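Local atomic coordinates of YkuI protein (Bacillus subtilis, PDB entry 2BAS), a protein that binds the second messenger cyclic di-GMP and, as an EAL-domain protein, is probably a phosphodiesterase that cleaves it. Residues A[254-259]-A[271-276]; A[328-333]-A[355-360]; A[161-166]-A[171-176]; A[95-100]-A[131-136]. One frame throughout, in Å; residues are numbered along the deposited sequence.

Contact 1: A[254-259]-A[271-276]; sequences GYYLVS and KQRLKT
One face of the Tyr256 ring carries the terminal NH2 of Arg273, which stands 3.1 Å above the ring plane and over its centre. The guanidinium is set upright on the ring: the two planes are 86° apart, so an edge of the cation points down at the pi cloud, with Tyr256 CD1 lying in the plane of the guanidinium. CZ of Arg273 is 4.5 Å from the centroid of the Tyr256 ring and close to its normal, which satisfies a cation-pi contact. The setting is the EAL barrel, where the loop after strand 249-252 meets the start of the long helix 271-311. Arg273 spans the gap because its CG is anti to the backbone N (chi1 174°) and the chain then runs extended from CG to NE. The same NH2 also reaches the backbone, donating to Tyr256 O at 2.7 Å; the N-H...O angle of 122° makes this a weak bond. One nitrogen is thus shared between the ring and the carbonyl of a single residue. Glu277, one helical turn beyond Arg273, accounts for the polar ends: its OE1 is hydrogen-bonded to Tyr256 OH, and its OE2 forms a long, weak ion pair with Arg273 NE. Beside this polar cluster two leucines cross at about a right angle, meeting through one methyl each, with Leu257 CD2 3.6 Å from Leu274 CD2.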
# COMPACT_ATOMS: atom_id res chain seq x y z
N GLY A 254 12.71 -14.09 -16.16
CA GLY A 254 11.79 -15.13 -16.61
C GLY A 254 12.09 -15.79 -17.96
O GLY A 254 12.97 -15.33 -18.71
N TYR A 255 11.35 -16.85 -18.26
CA TYR A 255 11.44 -17.55 -19.55
C TYR A 255 11.30 -16.59 -20.72
O TYR A 255 12.04 -16.70 -21.70
CB TYR A 255 10.39 -18.66 -19.67
CG TYR A 255 10.57 -19.80 -18.70
CD1 TYR A 255 11.70 -20.63 -18.78
CD2 TYR A 255 9.62 -20.06 -17.72
CE1 TYR A 255 11.88 -21.69 -17.88
CE2 TYR A 255 9.79 -21.12 -16.81
CZ TYR A 255 10.92 -21.93 -16.90
OH TYR A 255 11.09 -22.97 -16.01
N TYR A 256 10.36 -15.65 -20.62
CA TYR A 256 10.10 -14.70 -21.70
C TYR A 256 11.36 -13.93 -22.07
O TYR A 256 11.62 -13.70 -23.25
CB TYR A 256 8.95 -13.73 -21.37
CG TYR A 256 8.57 -12.84 -22.53
CD1 TYR A 256 7.85 -13.35 -23.61
CD2 TYR A 256 8.96 -11.50 -22.57
CE1 TYR A 256 7.51 -12.55 -24.69
CE2 TYR A 256 8.62 -10.69 -23.64
CZ TYR A 256 7.90 -11.22 -24.70
OH TYR A 256 7.56 -10.43 -25.77
N LEU A 257 12.14 -13.55 -21.06
CA LEU A 257 13.38 -12.83 -21.29
C LEU A 257 14.50 -13.79 -21.69
O LEU A 257 14.94 -13.78 -22.84
CB LEU A 257 13.78 -12.00 -20.07
CG LEU A 257 12.78 -10.93 -19.65
CD1 LEU A 257 13.22 -10.30 -18.37
CD2 LEU A 257 12.61 -9.87 -20.73
N VAL A 258 14.94 -14.63 -20.75
CA VAL A 258 16.01 -15.61 -20.99
C VAL A 258 15.87 -16.79 -20.03
O VAL A 258 15.85 -16.62 -18.82
CB VAL A 258 17.43 -14.98 -20.86
CG1 VAL A 258 18.49 -16.05 -20.85
CG2 VAL A 258 17.72 -14.03 -22.01
N SER A 259 15.78 -18.00 -20.59
CA SER A 259 15.74 -19.24 -19.81
C SER A 259 17.06 -19.51 -19.04
O SER A 259 18.08 -18.88 -19.32
CB SER A 259 15.49 -20.45 -20.75
OG SER A 259 16.60 -20.61 -21.63
N LYS A 271 19.49 -6.19 -25.21
CA LYS A 271 19.28 -4.73 -25.29
C LYS A 271 18.29 -4.25 -26.37
O LYS A 271 17.42 -3.41 -26.09
CB LYS A 271 20.62 -3.99 -25.44
CG LYS A 271 20.53 -2.46 -25.23
CD LYS A 271 21.91 -1.80 -25.23
CE LYS A 271 22.68 -2.07 -23.92
NZ LYS A 271 24.14 -1.75 -24.03
N GLN A 272 18.43 -4.77 -27.59
CA GLN A 272 17.60 -4.31 -28.70
C GLN A 272 16.14 -4.73 -28.62
O GLN A 272 15.26 -3.91 -28.85
CB GLN A 272 18.22 -4.69 -30.05
CG GLN A 272 19.57 -4.01 -30.28
CD GLN A 272 19.59 -2.57 -29.76
OE1 GLN A 272 18.79 -1.74 -30.19
NE2 GLN A 272 20.50 -2.29 -28.83
N ARG A 273 15.89 -5.99 -28.29
CA ARG A 273 14.53 -6.49 -28.16
C ARG A 273 13.77 -5.72 -27.07
O ARG A 273 12.64 -5.30 -27.29
CB ARG A 273 14.55 -7.99 -27.86
CG ARG A 273 13.19 -8.60 -27.56
CD ARG A 273 13.36 -10.03 -27.11
NE ARG A 273 12.19 -10.52 -26.37
CZ ARG A 273 12.04 -11.76 -25.94
NH1 ARG A 273 12.97 -12.68 -26.18
NH2 ARG A 273 10.95 -12.10 -25.28
N LEU A 274 14.42 -5.50 -25.93
CA LEU A 274 13.83 -4.75 -24.81
C LEU A 274 13.66 -3.26 -25.13
O LEU A 274 12.60 -2.70 -24.85
CB LEU A 274 14.65 -4.93 -23.52
CG LEU A 274 14.63 -6.30 -22.82
CD1 LEU A 274 15.53 -6.30 -21.58
CD2 LEU A 274 13.20 -6.71 -22.44
N LYS A 275 14.68 -2.64 -25.71
CA LYS A 275 14.63 -1.22 -26.08
C LYS A 275 13.40 -0.85 -26.90
O LYS A 275 12.73 0.15 -26.59
CB LYS A 275 15.90 -0.79 -26.82
CG LYS A 275 16.95 -0.05 -25.97
CD LYS A 275 16.79 1.48 -26.03
CE LYS A 275 15.69 2.00 -25.11
NZ LYS A 275 15.51 3.47 -25.20
N THR A 276 13.08 -1.65 -27.91
CA THR A 276 11.91 -1.39 -28.75
C THR A 276 10.62 -1.83 -28.06
O THR A 276 9.60 -1.15 -28.17
CB THR A 276 11.99 -2.07 -30.15
OG1 THR A 276 11.69 -3.47 -30.03
CG2 THR A 276 13.37 -1.88 -30.80

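Contact 2: A[328-333]-A[355-360]; sequences ELTDCS and GEWIYQ
Trp357 NE1 donates to Thr330 OG1 at 3.1 Å, with an N-H...O angle of 165°. The hydroxyl lies at the indole edge, only 9° out of the ring plane, so the donor hydrogen aims almost straight at it. At the far end of the same ring, Ser333 O is 3.5 Å from Trp357 CZ2, and Ser333 OG 3.7 Å from Trp357 CH2. The indole therefore touches the loop with both its pyrrole and its benzene part. In the second shell, Leu329, the first residue to leave helical geometry after helix 318-328, sets the loop. Its carbonyl O accepts Cys332 N at 3.0 Å and, weakly, Ser333 OG at 3.3 Å, a pair of bonds that closes the turn carrying Thr330 and Ser333. Thr330 O is bonded in turn to Lys352 NZ, on the strand next to Trp357, and the indole also packs on Ala326 and Glu327 of helix 318-328. Further out, the strand order of the C-terminal domain (349-353, 335-340, 413-419, 401-409, 388-394) is that of a PAS-like sheet, with 356-360 added at its edge. The contact thus ties that edge strand to the loop leading into strand 335-340. Since the hydroxyl of Thr330 acts as acceptor toward the indole, its own hydrogen need not be spent here, and the nearly linear, in-plane N-H bond, together with Ser333 at the benzene end, limits rotation of the Trp357 ring.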
# COMPACT_ATOMS: atom_id res chain seq x y z
N GLU A 328 -29.41 18.71 -14.60
CA GLU A 328 -28.65 19.13 -15.77
C GLU A 328 -27.57 18.10 -16.11
O GLU A 328 -27.31 17.83 -17.28
CB GLU A 328 -28.01 20.50 -15.51
CG GLU A 328 -27.29 21.10 -16.72
CD GLU A 328 -28.23 21.40 -17.87
OE1 GLU A 328 -27.98 20.88 -18.97
OE2 GLU A 328 -29.23 22.13 -17.67
N LEU A 329 -26.95 17.52 -15.08
CA LEU A 329 -25.92 16.50 -15.28
C LEU A 329 -26.44 15.07 -15.05
O LEU A 329 -25.66 14.14 -14.83
CB LEU A 329 -24.71 16.79 -14.37
CG LEU A 329 -23.90 18.08 -14.60
CD1 LEU A 329 -22.67 18.06 -13.75
CD2 LEU A 329 -23.52 18.30 -16.05
N THR A 330 -27.76 14.89 -15.14
CA THR A 330 -28.38 13.60 -14.79
C THR A 330 -27.73 12.35 -15.39
O THR A 330 -27.67 11.31 -14.73
CB THR A 330 -29.90 13.58 -15.06
OG1 THR A 330 -30.45 12.37 -14.52
CG2 THR A 330 -30.22 13.65 -16.56
N ASP A 331 -27.23 12.47 -16.62
CA ASP A 331 -26.68 11.33 -17.36
C ASP A 331 -25.26 10.90 -16.93
O ASP A 331 -24.86 9.78 -17.22
CB ASP A 331 -26.78 11.56 -18.87
CG ASP A 331 -28.23 11.41 -19.39
OD1 ASP A 331 -29.02 10.72 -18.72
OD2 ASP A 331 -28.57 11.96 -20.47
N CYS A 332 -24.53 11.76 -16.22
CA CYS A 332 -23.16 11.43 -15.83
C CYS A 332 -22.82 11.51 -14.34
O CYS A 332 -21.65 11.53 -13.98
CB CYS A 332 -22.15 12.27 -16.62
SG CYS A 332 -22.36 14.05 -16.46
N SER A 333 -23.83 11.54 -13.48
CA SER A 333 -23.55 11.55 -12.05
C SER A 333 -24.58 10.79 -11.22
O SER A 333 -25.64 10.45 -11.72
CB SER A 333 -23.31 12.98 -11.52
OG SER A 333 -24.41 13.85 -11.77
N GLY A 355 -32.55 5.65 -10.90
CA GLY A 355 -32.98 6.58 -11.95
C GLY A 355 -33.71 7.86 -11.56
O GLY A 355 -34.07 8.67 -12.42
N GLU A 356 -33.94 8.05 -10.25
CA GLU A 356 -34.65 9.22 -9.74
C GLU A 356 -33.83 9.91 -8.64
O GLU A 356 -33.35 9.24 -7.72
CB GLU A 356 -36.04 8.82 -9.19
CG GLU A 356 -36.90 7.98 -10.14
CD GLU A 356 -37.69 8.79 -11.16
OE1 GLU A 356 -38.35 8.16 -12.03
OE2 GLU A 356 -37.68 10.04 -11.11
N TRP A 357 -33.67 11.23 -8.74
CA TRP A 357 -32.84 11.99 -7.79
C TRP A 357 -33.53 12.17 -6.45
O TRP A 357 -34.73 12.43 -6.39
CB TRP A 357 -32.42 13.34 -8.36
CG TRP A 357 -31.41 13.21 -9.42
CD1 TRP A 357 -31.63 13.15 -10.77
CD2 TRP A 357 -30.00 13.07 -9.23
NE1 TRP A 357 -30.43 13.00 -11.44
CE2 TRP A 357 -29.41 12.95 -10.52
CE3 TRP A 357 -29.16 13.03 -8.10
CZ2 TRP A 357 -28.03 12.80 -10.71
CZ3 TRP A 357 -27.78 12.89 -8.29
CH2 TRP A 357 -27.24 12.77 -9.59
N ILE A 358 -32.75 12.04 -5.39
CA ILE A 358 -33.24 12.13 -4.02
C ILE A 358 -32.45 13.19 -3.24
O ILE A 358 -31.37 13.56 -3.65
CB ILE A 358 -33.23 10.72 -3.38
CG1 ILE A 358 -34.52 9.99 -3.76
CG2 ILE A 358 -33.08 10.76 -1.85
CD1 ILE A 358 -34.41 8.48 -3.74
N TYR A 359 -33.01 13.69 -2.16
CA TYR A 359 -32.34 14.71 -1.37
C TYR A 359 -32.14 14.23 0.06
O TYR A 359 -33.11 13.92 0.76
CB TYR A 359 -33.11 16.04 -1.40
CG TYR A 359 -32.59 17.08 -0.43
CD1 TYR A 359 -31.30 17.63 -0.57
CD2 TYR A 359 -33.37 17.52 0.63
CE1 TYR A 359 -30.82 18.59 0.32
CE2 TYR A 359 -32.90 18.48 1.52
CZ TYR A 359 -31.62 19.01 1.37
OH TYR A 359 -31.18 19.96 2.27
N GLN A 360 -30.88 14.20 0.48
CA GLN A 360 -30.52 13.72 1.81
C GLN A 360 -29.91 14.85 2.67
O GLN A 360 -28.69 15.05 2.68
CB GLN A 360 -29.54 12.55 1.69
CG GLN A 360 -30.05 11.39 0.84
CD GLN A 360 -28.94 10.48 0.33
OE1 GLN A 360 -27.82 10.93 0.05
NE2 GLN A 360 -29.25 9.21 0.20

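Contact 3: A[161-166]-A[171-176]; sequences HMLAYY and IKIAVD
Ile171 leans on the last turns of helix 156-167, and its atoms can be followed outward along the carbonyl of Tyr166. CB comes first, 3.5 Å from Tyr166 O; CG1 stays beside the same oxygen at 3.6 Å. The tip, CD1, is still in contact with Tyr166 O and also approaches CD1 of the Tyr166 ring at 4.1 Å, the two side chains crossing at a slant. CG1 takes this course because it lies anti to the carbonyl carbon (chi1 -59°), which leaves CG2 beside that carbon. The contact belongs to the beta-alpha-beta unit formed by strand 143-147, helix 156-167 and strand 172-178: the short turn between the segments folds the strand back under its own helix. Two residues on, Ile173 repeats the approach one helical turn earlier, putting CD1 3.3 Å from Leu163 O and 3.9 Å from Leu163 CD2. No hydrogen bond crosses the contact. One face of the Tyr166 ring is covered by CE of selenomethionine Met162, 3.5 Å above its centre, while Tyr166 OH is bonded to Gly123 O.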
# COMPACT_ATOMS: atom_id res chain seq x y z
N HIS A 161 17.14 -9.91 13.14
CA HIS A 161 18.34 -9.58 13.90
C HIS A 161 19.59 -9.93 13.08
O HIS A 161 20.41 -9.05 12.81
CB HIS A 161 18.31 -10.27 15.27
CG HIS A 161 19.55 -10.07 16.09
ND1 HIS A 161 19.76 -8.94 16.86
CD2 HIS A 161 20.63 -10.86 16.28
CE1 HIS A 161 20.92 -9.05 17.48
NE2 HIS A 161 21.47 -10.20 17.15
N MSE A 162 19.72 -11.20 12.66
CA MSE A 162 20.88 -11.60 11.86
C MSE A 162 20.87 -11.00 10.46
O MSE A 162 21.92 -10.86 9.84
CB MSE A 162 21.07 -13.12 11.78
CG MSE A 162 20.02 -13.86 10.99
SE MSE A 162 20.79 -15.22 9.82
CE MSE A 162 21.16 -14.07 8.28
N LEU A 163 19.68 -10.64 9.97
CA LEU A 163 19.58 -9.99 8.67
C LEU A 163 20.08 -8.55 8.76
O LEU A 163 20.75 -8.07 7.85
CB LEU A 163 18.17 -10.06 8.11
CG LEU A 163 17.81 -11.40 7.47
CD1 LEU A 163 16.35 -11.45 7.07
CD2 LEU A 163 18.70 -11.73 6.27
N ALA A 164 19.78 -7.88 9.87
CA ALA A 164 20.29 -6.53 10.09
C ALA A 164 21.81 -6.58 10.20
O ALA A 164 22.50 -5.67 9.72
CB ALA A 164 19.66 -5.89 11.34
N TYR A 165 22.33 -7.64 10.82
CA TYR A 165 23.77 -7.83 11.01
C TYR A 165 24.48 -8.05 9.68
O TYR A 165 25.52 -7.44 9.41
CB TYR A 165 24.02 -9.01 11.95
CG TYR A 165 25.48 -9.37 12.14
CD1 TYR A 165 26.30 -8.60 12.97
CD2 TYR A 165 26.03 -10.50 11.52
CE1 TYR A 165 27.64 -8.93 13.17
CE2 TYR A 165 27.37 -10.84 11.71
CZ TYR A 165 28.17 -10.05 12.53
OH TYR A 165 29.49 -10.37 12.73
N TYR A 166 23.91 -8.92 8.85
CA TYR A 166 24.41 -9.17 7.51
C TYR A 166 24.53 -7.88 6.71
O TYR A 166 25.46 -7.72 5.92
CB TYR A 166 23.46 -10.12 6.79
CG TYR A 166 23.84 -11.57 6.89
CD1 TYR A 166 23.67 -12.41 5.80
CD2 TYR A 166 24.38 -12.11 8.06
CE1 TYR A 166 24.01 -13.74 5.86
CE2 TYR A 166 24.74 -13.45 8.13
CZ TYR A 166 24.54 -14.26 7.03
OH TYR A 166 24.87 -15.59 7.06
N ILE A 171 25.98 -6.40 2.42
CA ILE A 171 25.16 -7.41 1.74
C ILE A 171 23.74 -6.89 1.45
O ILE A 171 23.12 -6.24 2.29
CB ILE A 171 25.11 -8.72 2.58
CG1 ILE A 171 26.52 -9.28 2.80
CG2 ILE A 171 24.20 -9.75 1.92
CD1 ILE A 171 26.65 -10.32 3.90
N LYS A 172 23.24 -7.18 0.25
CA LYS A 172 21.89 -6.76 -0.13
C LYS A 172 20.86 -7.84 0.20
O LYS A 172 21.13 -9.04 0.10
CB LYS A 172 21.85 -6.35 -1.61
CG LYS A 172 22.61 -5.04 -1.86
CD LYS A 172 22.71 -4.64 -3.33
CE LYS A 172 23.78 -3.54 -3.54
NZ LYS A 172 23.60 -2.34 -2.65
N ILE A 173 19.68 -7.40 0.62
CA ILE A 173 18.64 -8.33 1.06
C ILE A 173 17.35 -8.21 0.25
O ILE A 173 16.75 -7.14 0.14
CB ILE A 173 18.39 -8.20 2.59
CG1 ILE A 173 19.59 -8.81 3.34
CG2 ILE A 173 17.13 -8.93 3.01
CD1 ILE A 173 19.74 -8.29 4.73
N ALA A 174 16.96 -9.33 -0.34
CA ALA A 174 15.76 -9.42 -1.13
C ALA A 174 14.76 -10.26 -0.37
O ALA A 174 15.12 -11.29 0.18
CB ALA A 174 16.07 -10.06 -2.46
N VAL A 175 13.51 -9.79 -0.29
CA VAL A 175 12.42 -10.58 0.27
C VAL A 175 11.64 -11.20 -0.90
O VAL A 175 11.45 -10.57 -1.94
CB VAL A 175 11.53 -9.76 1.23
CG1 VAL A 175 10.27 -10.51 1.60
CG2 VAL A 175 12.29 -9.43 2.51
N ASP A 176 11.16 -12.39 -0.71
CA ASP A 176 10.57 -13.26 -1.74
C ASP A 176 9.05 -13.38 -1.52
O ASP A 176 8.54 -13.08 -0.44
CB ASP A 176 11.21 -14.65 -1.66
CG ASP A 176 11.12 -15.42 -2.97
OD1 ASP A 176 10.49 -14.91 -3.97
OD2 ASP A 176 11.68 -16.58 -3.07

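Contact 4: A[95-100]-A[131-136]; sequences QALDRF and KEYEAK
Leu97 lies across one face of the Tyr133 ring, and Asp98, the next residue in sequence, takes the ring's hydroxyl at the edge. The pair joins two neighbouring helices on the outside of the EAL barrel, 82-100 and 124-135, with Leu97 and Tyr133 at their nearest backbone approach. Tyr133 holds its CG anti to the carbonyl carbon (chi1 -73°), a conformation that sends the ring across the gap to the opposing helix. Leu97 meets it with two atoms on the same face. CB is 3.9 Å from the centroid of the Tyr133 ring and close to the normal, a CH-pi contact, although its foot on the plane is displaced toward the rim. CD1 lies over the opposite flank of the same face, near the CG-CD1 bond, 3.6 Å from Tyr133 CD1. In Asp98 the first torsion is of the same class: with CG anti to the carbonyl carbon (chi1 -75°), the carboxylate reaches the edge of the Tyr133 ring, the two planes standing oblique to each other. Tyr133 OH donates to Asp98 OD1 at 2.9 Å; the hydroxyl comes in on the syn side of the carboxylate but 33° out of its plane. Contact over the face and a bond at the edge together restrain the ring's rotation. Leu97 also packs on Ile109 of strand 108-112. Nearby, Glu132 is salt-bridged to Arg94 and weakly to Lys136, whose NZ remains 4.8 Å from Asp98 OD1.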
# COMPACT_ATOMS: atom_id res chain seq x y z
N GLN A 95 31.01 -23.57 -6.44
CA GLN A 95 31.24 -23.64 -7.87
C GLN A 95 30.82 -22.35 -8.54
O GLN A 95 31.51 -21.86 -9.44
CB GLN A 95 30.47 -24.79 -8.49
CG GLN A 95 31.04 -26.16 -8.22
CD GLN A 95 30.23 -27.24 -8.88
OE1 GLN A 95 30.06 -27.26 -10.10
NE2 GLN A 95 29.72 -28.16 -8.07
N ALA A 96 29.68 -21.81 -8.11
CA ALA A 96 29.13 -20.62 -8.71
C ALA A 96 29.99 -19.39 -8.43
O ALA A 96 30.26 -18.61 -9.35
CB ALA A 96 27.71 -20.39 -8.24
N LEU A 97 30.42 -19.20 -7.19
CA LEU A 97 31.25 -18.05 -6.86
C LEU A 97 32.61 -18.17 -7.55
O LEU A 97 33.25 -17.17 -7.85
CB LEU A 97 31.40 -17.84 -5.34
CG LEU A 97 30.15 -17.57 -4.50
CD1 LEU A 97 30.52 -17.13 -3.10
CD2 LEU A 97 29.23 -16.52 -5.13
N ASP A 98 33.03 -19.41 -7.83
CA ASP A 98 34.21 -19.64 -8.64
C ASP A 98 33.99 -19.10 -10.06
O ASP A 98 34.83 -18.39 -10.60
CB ASP A 98 34.61 -21.13 -8.66
CG ASP A 98 35.27 -21.60 -7.35
OD1 ASP A 98 35.28 -20.85 -6.36
OD2 ASP A 98 35.79 -22.73 -7.32
N ARG A 99 32.83 -19.42 -10.65
CA ARG A 99 32.50 -18.94 -11.99
C ARG A 99 32.45 -17.42 -12.04
O ARG A 99 32.99 -16.82 -12.97
CB ARG A 99 31.19 -19.57 -12.50
CG ARG A 99 30.71 -19.09 -13.86
CD ARG A 99 31.68 -19.40 -14.99
NE ARG A 99 31.68 -18.35 -16.00
CZ ARG A 99 31.10 -18.43 -17.20
NH1 ARG A 99 30.47 -19.54 -17.57
NH2 ARG A 99 31.16 -17.40 -18.04
N PHE A 100 31.82 -16.81 -11.04
CA PHE A 100 31.75 -15.34 -10.92
C PHE A 100 33.14 -14.68 -10.85
O PHE A 100 33.34 -13.62 -11.45
CB PHE A 100 30.91 -14.91 -9.71
CG PHE A 100 29.42 -14.91 -9.97
CD1 PHE A 100 28.61 -15.93 -9.49
CD2 PHE A 100 28.83 -13.87 -10.69
CE1 PHE A 100 27.23 -15.92 -9.73
CE2 PHE A 100 27.45 -13.85 -10.93
CZ PHE A 100 26.65 -14.88 -10.45
N LYS A 131 32.76 -14.47 3.37
CA LYS A 131 34.02 -13.78 3.68
C LYS A 131 35.25 -14.37 2.98
O LYS A 131 36.21 -13.66 2.71
CB LYS A 131 34.24 -13.73 5.20
CG LYS A 131 33.33 -12.71 5.93
CD LYS A 131 33.41 -12.87 7.44
CE LYS A 131 32.75 -11.72 8.17
NZ LYS A 131 33.55 -10.47 8.05
N GLU A 132 35.20 -15.67 2.71
CA GLU A 132 36.29 -16.37 2.02
C GLU A 132 36.42 -15.88 0.57
O GLU A 132 37.52 -15.74 0.05
CB GLU A 132 36.05 -17.88 2.03
CG GLU A 132 37.12 -18.71 1.32
CD GLU A 132 36.64 -20.11 0.94
OE1 GLU A 132 35.69 -20.61 1.58
OE2 GLU A 132 37.23 -20.70 0.01
N TYR A 133 35.27 -15.62 -0.06
CA TYR A 133 35.26 -15.12 -1.42
C TYR A 133 35.43 -13.61 -1.47
O TYR A 133 35.74 -13.04 -2.52
CB TYR A 133 34.04 -15.61 -2.19
CG TYR A 133 34.16 -17.07 -2.54
CD1 TYR A 133 33.71 -18.07 -1.67
CD2 TYR A 133 34.77 -17.47 -3.73
CE1 TYR A 133 33.84 -19.42 -1.99
CE2 TYR A 133 34.91 -18.82 -4.06
CZ TYR A 133 34.45 -19.79 -3.19
OH TYR A 133 34.58 -21.12 -3.52
N GLU A 134 35.26 -12.98 -0.31
CA GLU A 134 35.60 -11.57 -0.12
C GLU A 134 37.12 -11.49 -0.17
O GLU A 134 37.69 -10.56 -0.75
CB GLU A 134 35.06 -11.06 1.23
CG GLU A 134 35.25 -9.55 1.50
CD GLU A 134 35.08 -9.17 2.98
OE1 GLU A 134 34.94 -10.08 3.83
OE2 GLU A 134 35.11 -7.96 3.30
N ALA A 135 37.77 -12.49 0.42
CA ALA A 135 39.22 -12.62 0.43
C ALA A 135 39.79 -12.93 -0.95
O ALA A 135 40.95 -12.62 -1.23
CB ALA A 135 39.65 -13.68 1.44
N LYS A 136 38.98 -13.54 -1.82
CA LYS A 136 39.40 -13.87 -3.18
C LYS A 136 39.08 -12.75 -4.18
O LYS A 136 39.44 -12.84 -5.35
CB LYS A 136 38.79 -15.20 -3.63
CG LYS A 136 39.15 -16.36 -2.74
CD LYS A 136 38.46 -17.65 -3.15
CE LYS A 136 39.03 -18.82 -2.37
NZ LYS A 136 38.57 -20.14 -2.88

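In the fold
Contacts 1, 3 and 4 belong to the EAL domain, whereas contact 2 lies in the C-terminal domain, its centre about 51 Å from that of contact 1 and about 70 Å from that of contact 4. Contacts 3 and 4 are neighbours, their nearest atoms about 6 Å apart: helix 124-135, which carries Tyr133, also packs on Tyr166 and Ile171. Strand 172-178 of contact 3 includes Asp176, close to Glu233 of strand 229-233, an acidic pair toward the C-terminal ends of the parallel strands, where TIM-type barrels carry their active sites, consistent with a place near the catalytic centre. Contact 1 begins the helix 271-311 that leads to contact 2; at contact 1, Lys275 is salt-bridged to Asp344 of the second subunit.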